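Local coordinates for protein transcription factor TAU 138 KDA subunit (Saccharomyces cerevisiae, PDB 5AIM) that forms part of TFIIIC, which binds intragenic promoter elements of tRNA and 5S RNA genes and assembles the initiation complex that recruits RNA polymerase III, at residues V58-E72 with I80-I94. Numbering follows the deposited sequence. Where two conformers were deposited one is given.
Sequences VDLMVESEKLGARTE and IFLPTVGEDAIQRYI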
ATOM      1  N   VAL A  58      -2.249  -1.426   5.707  1.00 21.60           N
ATOM      2  CA  VAL A  58      -2.817  -1.022   4.424  1.00 22.56           C
ATOM      3  C   VAL A  58      -4.344  -0.885   4.547  1.00 26.89           C
ATOM      4  O   VAL A  58      -4.939   0.115   4.106  1.00 24.38           O
ATOM      5  CB  VAL A  58      -2.470  -2.020   3.312  1.00 21.67           C
ATOM      6  CG1 VAL A  58      -3.277  -1.723   2.040  1.00 25.61           C
ATOM      7  CG2 VAL A  58      -0.981  -1.973   3.027  1.00 22.62           C
ATOM      8  N   ASP A  59      -4.978  -1.878   5.167  1.00 23.25           N
ATOM      9  CA  ASP A  59      -6.430  -1.854   5.324  1.00 26.88           C
ATOM     10  C   ASP A  59      -6.876  -0.650   6.160  1.00 26.06           C
ATOM     11  O   ASP A  59      -7.848   0.047   5.805  1.00 26.66           O
ATOM     12  CB  ASP A  59      -6.935  -3.147   5.968  1.00 28.60           C
ATOM     13  CG  ASP A  59      -6.887  -4.330   5.024  1.00 50.11           C
ATOM     14  OD1 ASP A  59      -6.752  -4.117   3.800  1.00 53.45           O
ATOM     15  OD2 ASP A  59      -6.997  -5.477   5.507  1.00 41.19           O
ATOM     16  N   LEU A  60      -6.177  -0.405   7.270  1.00 26.16           N
ATOM     17  CA  LEU A  60      -6.489   0.784   8.062  1.00 26.48           C
ATOM     18  C   LEU A  60      -6.416   2.043   7.205  1.00 23.04           C
ATOM     19  O   LEU A  60      -7.279   2.921   7.298  1.00 28.91           O
ATOM     20  CB  LEU A  60      -5.560   0.925   9.264  1.00 24.40           C
ATOM     21  CG  LEU A  60      -5.728  -0.081  10.397  1.00 26.60           C
ATOM     22  CD1 LEU A  60      -4.784   0.269  11.532  1.00 26.95           C
ATOM     23  CD2 LEU A  60      -7.161  -0.120  10.885  1.00 28.97           C
ATOM     24  N   MET A  61      -5.394   2.127   6.359  1.00 23.46           N
ATOM     25  CA  MET A  61      -5.261   3.289   5.477  1.00 22.85           C
ATOM     26  C   MET A  61      -6.345   3.394   4.402  1.00 25.72           C
ATOM     27  O   MET A  61      -6.807   4.491   4.084  1.00 24.44           O
ATOM     28  CB  MET A  61      -3.879   3.305   4.846  1.00 22.61           C
ATOM     29  CG  MET A  61      -2.810   3.502   5.885  1.00 19.67           C
ATOM     30  SD  MET A  61      -1.162   3.317   5.225  1.00 21.94           S
ATOM     31  CE  MET A  61      -0.964   4.880   4.372  1.00 22.97           C
ATOM     32  N   VAL A  62      -6.754   2.268   3.832  1.00 24.00           N
ATOM     33  CA  VAL A  62      -7.848   2.315   2.869  1.00 26.08           C
ATOM     34  C   VAL A  62      -9.141   2.754   3.552  1.00 30.43           C
ATOM     35  O   VAL A  62      -9.879   3.590   3.020  1.00 30.78           O
ATOM     36  CB  VAL A  62      -8.058   0.964   2.159  1.00 26.75           C
ATOM     37  CG1 VAL A  62      -9.347   0.973   1.330  1.00 30.53           C
ATOM     38  CG2 VAL A  62      -6.857   0.643   1.284  1.00 27.40           C
ATOM     39  N   GLU A  63      -9.421   2.199   4.726  1.00 29.44           N
ATOM     40  CA  GLU A  63     -10.682   2.515   5.390  1.00 36.44           C
ATOM     41  C   GLU A  63     -10.764   3.976   5.839  1.00 36.71           C
ATOM     42  O   GLU A  63     -11.853   4.559   5.849  1.00 38.58           O
ATOM     43  CB  GLU A  63     -10.942   1.559   6.557  1.00 45.75           C
ATOM     44  CG  GLU A  63     -11.309   0.144   6.115  1.00 69.66           C
ATOM     45  CD  GLU A  63     -12.511   0.109   5.185  1.00 99.96           C
ATOM     46  OE1 GLU A  63     -13.533   0.754   5.503  1.00 66.28           O
ATOM     47  OE2 GLU A  63     -12.429  -0.555   4.130  1.00 79.96           O
ATOM     48  N   SER A  64      -9.625   4.570   6.192  1.00 26.73           N
ATOM     49  CA  SER A  64      -9.600   5.972   6.607  1.00 27.48           C
ATOM     50  C   SER A  64      -9.391   6.920   5.426  1.00 25.38           C
ATOM     51  O   SER A  64      -9.294   8.136   5.606  1.00 29.65           O
ATOM     52  CB  SER A  64      -8.529   6.206   7.673  1.00 26.01           C
ATOM     53  OG  SER A  64      -7.230   5.983   7.166  1.00 24.37           O
ATOM     54  N   GLU A  65      -9.318   6.348   4.225  1.00 27.03           N
ATOM     55  CA  GLU A  65      -9.252   7.103   2.971  1.00 30.07           C
ATOM     56  C   GLU A  65      -7.904   7.795   2.735  1.00 27.71           C
ATOM     57  O   GLU A  65      -7.805   8.719   1.926  1.00 28.52           O
ATOM     58  CB  GLU A  65     -10.417   8.097   2.864  1.00 38.48           C
ATOM     59  CG  GLU A  65     -11.780   7.437   3.044  1.00 44.23           C
ATOM     60  CD  GLU A  65     -12.943   8.386   2.817  1.00 70.64           C
ATOM     61  OE1 GLU A  65     -12.707   9.558   2.453  1.00 51.62           O
ATOM     62  OE2 GLU A  65     -14.099   7.955   3.003  1.00 79.63           O
ATOM     63  N   LYS A  66      -6.868   7.329   3.424  1.00 23.84           N
ATOM     64  CA  LYS A  66      -5.504   7.770   3.143  1.00 22.37           C
ATOM     65  C   LYS A  66      -5.026   7.149   1.838  1.00 23.79           C
ATOM     66  O   LYS A  66      -4.147   7.688   1.162  1.00 24.91           O
ATOM     67  CB  LYS A  66      -4.573   7.377   4.285  1.00 23.24           C
ATOM     68  CG  LYS A  66      -4.894   8.093   5.584  1.00 22.88           C
ATOM     69  CD  LYS A  66      -3.948   7.669   6.688  1.00 22.64           C
ATOM     70  CE  LYS A  66      -4.046   8.577   7.902  1.00 21.70           C
ATOM     71  NZ  LYS A  66      -5.346   8.451   8.618  1.00 22.47           N
ATOM     72  N   LEU A  67      -5.611   6.002   1.502  1.00 22.52           N
ATOM     73  CA  LEU A  67      -5.366   5.337   0.227  1.00 22.28           C
ATOM     74  C   LEU A  67      -6.682   5.028  -0.439  1.00 24.14           C
ATOM     75  O   LEU A  67      -7.656   4.704   0.229  1.00 27.43           O
ATOM     76  CB  LEU A  67      -4.633   4.017   0.435  1.00 24.27           C
ATOM     77  CG  LEU A  67      -3.222   4.065   1.007  1.00 22.19           C
ATOM     78  CD1 LEU A  67      -2.734   2.643   1.244  1.00 24.26           C
ATOM     79  CD2 LEU A  67      -2.285   4.818   0.075  1.00 24.54           C
ATOM     80  N   GLY A  68      -6.699   5.124  -1.763  1.00 23.44           N
ATOM     81  CA  GLY A  68      -7.786   4.584  -2.556  1.00 24.29           C
ATOM     82  C   GLY A  68      -7.463   3.142  -2.891  1.00 23.56           C
ATOM     83  O   GLY A  68      -6.285   2.761  -2.950  1.00 23.37           O
ATOM     84  N   ALA A  69      -8.508   2.350  -3.123  1.00 25.30           N
ATOM     85  CA  ALA A  69      -8.350   0.945  -3.466  1.00 25.58           C
ATOM     86  C   ALA A  69      -9.451   0.483  -4.407  1.00 26.25           C
ATOM     87  O   ALA A  69     -10.608   0.862  -4.253  1.00 29.55           O
ATOM     88  CB  ALA A  69      -8.333   0.091  -2.207  1.00 30.29           C
ATOM     89  N   ARG A  70      -9.090  -0.333  -5.390  1.00 25.27           N
ATOM     90  CA  ARG A  70     -10.121  -0.935  -6.228  1.00 32.50           C
ATOM     91  C   ARG A  70      -9.598  -2.150  -6.967  1.00 31.39           C
ATOM     92  O   ARG A  70      -8.396  -2.280  -7.181  1.00 29.17           O
ATOM     93  CB  ARG A  70     -10.708   0.093  -7.205  1.00 43.10           C
ATOM     94  CG  ARG A  70      -9.845   0.430  -8.410  1.00 54.11           C
ATOM     95  CD  ARG A  70     -10.650   1.225  -9.435  1.00 38.51           C
ATOM     96  NE  ARG A  70     -10.684   2.650  -9.114  1.00 62.79           N
ATOM     97  CZ  ARG A  70     -10.270   3.623  -9.922  1.00 30.25           C
ATOM     98  NH1 ARG A  70      -9.792   3.355 -11.133  1.00 36.32           N
ATOM     99  NH2 ARG A  70     -10.347   4.882  -9.514  1.00 37.02           N
ATOM    100  N   THR A  71     -10.510  -3.043  -7.345  1.00 31.08           N
ATOM    101  CA  THR A  71     -10.135  -4.228  -8.092  1.00 32.58           C
ATOM    102  C   THR A  71     -10.047  -3.885  -9.568  1.00 34.86           C
ATOM    103  O   THR A  71     -10.968  -3.303 -10.142  1.00 37.98           O
ATOM    104  CB  THR A  71     -11.142  -5.369  -7.889  1.00 43.34           C
ATOM    105  OG1 THR A  71     -11.214  -5.703  -6.497  1.00 43.32           O
ATOM    106  CG2 THR A  71     -10.732  -6.610  -8.684  1.00 35.83           C
ATOM    107  N   GLU A  72      -8.919  -4.230 -10.170  1.00 27.74           N
ATOM    108  CA  GLU A  72      -8.730  -4.078 -11.598  1.00 27.68           C
ATOM    109  C   GLU A  72      -9.420  -5.266 -12.265  1.00 25.67           C
ATOM    110  O   GLU A  72      -9.003  -6.403 -12.074  1.00 30.05           O
ATOM    111  CB  GLU A  72      -7.233  -4.050 -11.910  1.00 27.78           C
ATOM    112  CG  GLU A  72      -6.897  -3.539 -13.293  1.00 27.78           C
ATOM    113  CD  GLU A  72      -7.247  -4.540 -14.371  1.00 28.37           C
ATOM    114  OE1 GLU A  72      -6.570  -5.584 -14.443  1.00 30.43           O
ATOM    115  OE2 GLU A  72      -8.195  -4.279 -15.139  1.00 31.05           O
ATOM    116  N   ILE A  80      -3.956  -0.245  -5.090  1.00 20.95           N
ATOM    117  CA  ILE A  80      -4.003   0.850  -4.128  1.00 20.06           C
ATOM    118  C   ILE A  80      -3.341   2.073  -4.743  1.00 19.45           C
ATOM    119  O   ILE A  80      -2.453   1.957  -5.608  1.00 20.66           O
ATOM    120  CB  ILE A  80      -3.357   0.505  -2.761  1.00 21.28           C
ATOM    121  CG1 ILE A  80      -1.912   0.027  -2.921  1.00 21.40           C
ATOM    122  CG2 ILE A  80      -4.212  -0.530  -2.033  1.00 24.32           C
ATOM    123  CD1 ILE A  80      -1.134   0.024  -1.610  1.00 25.83           C
ATOM    124  N   PHE A  81      -3.802   3.245  -4.326  1.00 19.19           N
ATOM    125  CA  PHE A  81      -3.280   4.476  -4.890  1.00 19.05           C
ATOM    126  C   PHE A  81      -3.430   5.656  -3.942  1.00 20.25           C
ATOM    127  O   PHE A  81      -4.313   5.676  -3.098  1.00 21.31           O
ATOM    128  CB  PHE A  81      -3.939   4.774  -6.250  1.00 22.45           C
ATOM    129  CG  PHE A  81      -5.442   4.752  -6.230  1.00 23.09           C
ATOM    130  CD1 PHE A  81      -6.129   3.563  -6.399  1.00 25.97           C
ATOM    131  CD2 PHE A  81      -6.167   5.920  -6.076  1.00 23.37           C
ATOM    132  CE1 PHE A  81      -7.510   3.538  -6.395  1.00 30.73           C
ATOM    133  CE2 PHE A  81      -7.547   5.902  -6.071  1.00 27.63           C
ATOM    134  CZ  PHE A  81      -8.220   4.709  -6.233  1.00 25.58           C
ATOM    135  N   LEU A  82      -2.534   6.627  -4.081  1.00 19.72           N
ATOM    136  CA  LEU A  82      -2.701   7.902  -3.402  1.00 19.85           C
ATOM    137  C   LEU A  82      -3.935   8.569  -4.001  1.00 23.42           C
ATOM    138  O   LEU A  82      -4.042   8.683  -5.222  1.00 23.19           O
ATOM    139  CB  LEU A  82      -1.464   8.776  -3.584  1.00 22.88           C
ATOM    140  CG  LEU A  82      -0.190   8.231  -2.941  1.00 21.14           C
ATOM    141  CD1 LEU A  82       1.019   9.104  -3.260  1.00 21.81           C
ATOM    142  CD2 LEU A  82      -0.344   8.108  -1.429  1.00 23.65           C
ATOM    143  N   PRO A  83      -4.888   8.990  -3.156  1.00 22.78           N
ATOM    144  CA  PRO A  83      -6.184   9.445  -3.674  1.00 25.78           C
ATOM    145  C   PRO A  83      -6.118  10.556  -4.719  1.00 26.48           C
ATOM    146  O   PRO A  83      -7.052  10.667  -5.515  1.00 33.42           O
ATOM    147  CB  PRO A  83      -6.893   9.957  -2.421  1.00 28.54           C
ATOM    148  CG  PRO A  83      -6.309   9.165  -1.318  1.00 32.66           C
ATOM    149  CD  PRO A  83      -4.871   8.965  -1.681  1.00 27.35           C
ATOM    150  N   THR A  84      -5.051  11.352  -4.726  1.00 27.78           N
ATOM    151  CA  THR A  84      -4.955  12.491  -5.637  1.00 27.15           C
ATOM    152  C   THR A  84      -4.017  12.255  -6.824  1.00 27.27           C
ATOM    153  O   THR A  84      -3.703  13.189  -7.557  1.00 30.69           O
ATOM    154  CB  THR A  84      -4.477  13.752  -4.895  1.00 41.32           C
ATOM    155  OG1 THR A  84      -3.135  13.555  -4.434  1.00 37.20           O
ATOM    156  CG2 THR A  84      -5.388  14.056  -3.713  1.00 43.31           C
ATOM    157  N   VAL A  85      -3.586  11.012  -7.026  1.00 25.28           N
ATOM    158  CA  VAL A  85      -2.592  10.709  -8.055  1.00 25.97           C
ATOM    159  C   VAL A  85      -3.120  10.960  -9.472  1.00 26.90           C
ATOM    160  O   VAL A  85      -2.352  11.285 -10.381  1.00 29.82           O
ATOM    161  CB  VAL A  85      -2.079   9.256  -7.931  1.00 29.01           C
ATOM    162  CG1 VAL A  85      -3.170   8.249  -8.306  1.00 24.21           C
ATOM    163  CG2 VAL A  85      -0.829   9.053  -8.783  1.00 27.98           C
ATOM    164  N   GLY A  86      -4.427  10.812  -9.656  1.00 26.27           N
ATOM    165  CA  GLY A  86      -5.052  11.039 -10.951  1.00 26.39           C
ATOM    166  C   GLY A  86      -5.301   9.749 -11.717  1.00 26.73           C
ATOM    167  O   GLY A  86      -4.463   8.848 -11.727  1.00 25.91           O
ATOM    168  N   GLU A  87      -6.448   9.667 -12.380  1.00 31.14           N
ATOM    169  CA  GLU A  87      -6.845   8.438 -13.058  0.54 28.37           C
ATOM    170  C   GLU A  87      -5.947   8.126 -14.252  1.00 28.55           C
ATOM    171  O   GLU A  87      -5.778   6.962 -14.624  1.00 29.51           O
ATOM    172  CB  GLU A  87      -8.303   8.518 -13.515  0.54 33.49           C
ATOM    173  CG  GLU A  87      -8.834   7.211 -14.084  0.54 34.49           C
ATOM    174  CD  GLU A  87      -8.862   6.090 -13.067  0.54 30.31           C
ATOM    175  OE1 GLU A  87      -9.075   6.373 -11.869  0.54 37.79           O
ATOM    176  OE2 GLU A  87      -8.667   4.926 -13.470  0.54 30.67           O
ATOM    177  N   ASP A  88      -5.367   9.160 -14.852  1.00 30.32           N
ATOM    178  CA  ASP A  88      -4.433   8.954 -15.954  1.00 31.89           C
ATOM    179  C   ASP A  88      -3.263   8.073 -15.502  1.00 27.55           C
ATOM    180  O   ASP A  88      -2.895   7.108 -16.182  1.00 30.77           O
ATOM    181  CB  ASP A  88      -3.917  10.292 -16.483  1.00 47.09           C
ATOM    182  CG  ASP A  88      -2.916  10.125 -17.610  1.00 99.55           C
ATOM    183  OD1 ASP A  88      -3.348   9.945 -18.768  1.00 79.47           O
ATOM    184  OD2 ASP A  88      -1.697  10.174 -17.339  1.00 88.75           O
ATOM    185  N   ALA A  89      -2.697   8.397 -14.342  1.00 27.59           N
ATOM    186  CA  ALA A  89      -1.585   7.632 -13.788  1.00 25.04           C
ATOM    187  C   ALA A  89      -2.001   6.203 -13.450  1.00 23.48           C
ATOM    188  O   ALA A  89      -1.258   5.247 -13.692  1.00 25.63           O
ATOM    189  CB  ALA A  89      -1.049   8.326 -12.551  1.00 24.88           C
ATOM    190  N   ILE A  90      -3.204   6.058 -12.903  1.00 22.97           N
ATOM    191  CA  ILE A  90      -3.715   4.742 -12.555  1.00 23.15           C
ATOM    192  C   ILE A  90      -3.837   3.891 -13.823  1.00 23.79           C
ATOM    193  O   ILE A  90      -3.351   2.752 -13.870  1.00 24.86           O
ATOM    194  CB  ILE A  90      -5.075   4.839 -11.817  1.00 23.63           C
ATOM    195  CG1 ILE A  90      -4.894   5.558 -10.473  1.00 25.59           C
ATOM    196  CG2 ILE A  90      -5.672   3.448 -11.583  1.00 28.40           C
ATOM    197  CD1 ILE A  90      -6.198   5.882  -9.761  1.00 29.04           C
ATOM    198  N   GLN A  91      -4.472   4.443 -14.853  1.00 25.46           N
ATOM    199  CA  GLN A  91      -4.643   3.698 -16.094  1.00 27.24           C
ATOM    200  C   GLN A  91      -3.306   3.417 -16.775  1.00 27.75           C
ATOM    201  O   GLN A  91      -3.110   2.332 -17.330  1.00 29.87           O
ATOM    202  CB  GLN A  91      -5.602   4.422 -17.041  1.00 29.81           C
ATOM    203  CG  GLN A  91      -7.037   4.460 -16.535  1.00 39.72           C
ATOM    204  CD  GLN A  91      -7.612   3.079 -16.269  1.00 72.00           C
ATOM    205  OE1 GLN A  91      -7.212   2.095 -16.892  1.00 42.11           O
ATOM    206  NE2 GLN A  91      -8.554   3.000 -15.337  1.00 53.54           N
ATOM    207  N   ARG A  92      -2.381   4.377 -16.716  1.00 27.61           N
ATOM    208  CA  ARG A  92      -1.044   4.155 -17.267  1.00 29.40           C
ATOM    209  C   ARG A  92      -0.367   2.985 -16.556  1.00 26.88           C
ATOM    210  O   ARG A  92       0.235   2.113 -17.195  1.00 29.04           O
ATOM    211  CB  ARG A  92      -0.182   5.417 -17.167  1.00 33.65           C
ATOM    212  CG  ARG A  92      -0.248   6.303 -18.404  1.00 43.76           C
ATOM    213  CD  ARG A  92       0.793   7.420 -18.378  1.00 44.96           C
ATOM    214  NE  ARG A  92       0.382   8.551 -17.546  1.00 81.28           N
ATOM    215  CZ  ARG A  92       0.800   8.781 -16.303  1.00101.84           C
ATOM    216  NH1 ARG A  92       1.661   7.965 -15.704  1.00 74.55           N
ATOM    217  NH2 ARG A  92       0.353   9.847 -15.652  1.00 70.44           N
ATOM    218  N   TYR A  93      -0.485   2.957 -15.233  1.00 24.82           N
ATOM    219  CA  TYR A  93       0.064   1.846 -14.462  1.00 26.25           C
ATOM    220  C   TYR A  93      -0.608   0.516 -14.838  1.00 25.91           C
ATOM    221  O   TYR A  93       0.073  -0.484 -15.063  1.00 26.42           O
ATOM    222  CB  TYR A  93      -0.072   2.117 -12.962  1.00 21.96           C
ATOM    223  CG  TYR A  93       0.456   1.006 -12.077  1.00 20.77           C
ATOM    224  CD1 TYR A  93       1.796   0.955 -11.709  1.00 21.83           C
ATOM    225  CD2 TYR A  93      -0.391   0.018 -11.595  1.00 22.05           C
ATOM    226  CE1 TYR A  93       2.273  -0.059 -10.893  1.00 24.55           C
ATOM    227  CE2 TYR A  93       0.078  -0.997 -10.777  1.00 23.16           C
ATOM    228  CZ  TYR A  93       1.406  -1.031 -10.431  1.00 23.70           C
ATOM    229  OH  TYR A  93       1.866  -2.046  -9.621  1.00 24.78           O
ATOM    230  N   ILE A  94      -1.938   0.497 -14.910  1.00 24.76           N
ATOM    231  CA  ILE A  94      -2.647  -0.729 -15.301  1.00 26.59           C
ATOM    232  C   ILE A  94      -2.173  -1.208 -16.671  1.00 30.47           C
ATOM    233  O   ILE A  94      -1.924  -2.400 -16.869  1.00 31.05           O
ATOM    234  CB  ILE A  94      -4.177  -0.523 -15.319  1.00 26.79           C
ATOM    235  CG1 ILE A  94      -4.686  -0.324 -13.891  1.00 25.28           C
ATOM    236  CG2 ILE A  94      -4.900  -1.716 -15.990  1.00 30.23           C
ATOM    237  CD1 ILE A  94      -6.105   0.196 -13.819  1.00 28.34           C
TER
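G68 and F81 form the antiparallel hydrogen-bonded pair at the root of the hairpin, or wing, of this extended winged-helix domain. G68 N donates to F81 O at 2.8 Å, and F81 N returns a bond to G68 O. Packing is close where the F81 ring meets G68. With CG set between its backbone N and carbonyl carbon (chi1 52°), F81 folds its ring over strand 68-71, and G68 CA makes a CH-pi contact 3.8 Å from the ring centroid. A side chain at G68 would run into F81 CE2, so the bare backbone makes room for the ring. I90 CD1, from helix 87-96, lies 3.6 Å above the opposite face, toward its rim, so the ring is flanked by strand and helix. Replacing F81 by alanine is likely to leave a gap between G68 and I90, and R70 without its aromatic neighbour.

On the other face of the sheet A69 and I80 pair, and I80 CG2 meets A69 CB at 4.2 Å and also touches V58 and V62, joining the hairpin to helix 52-63. Farther along, E72 CG rests on I94 CG2 (3.8 Å), while its carboxylate turns to S75 and V74.

The solvent side is polar. R70, bent at chi3, passes beside the F81 ring, NH2 3.9 Å from CZ, with the planes 67° apart. In the modelled conformer of E87, which has a second one, R70 grips the carboxylate end-on, NH1 to OE2 at 3.0 Å and NH2 to OE1 at 3.1 Å, the two planar groups only 17° apart. Q91 NE2 also donates to E87 OE2, consistent with holding the carboxylate in this conformer. The wing is thus joined to helix 87-96 by apolar contact inside and an ion pair at the partly exposed rim, which is likely to contribute less because water can compete for it.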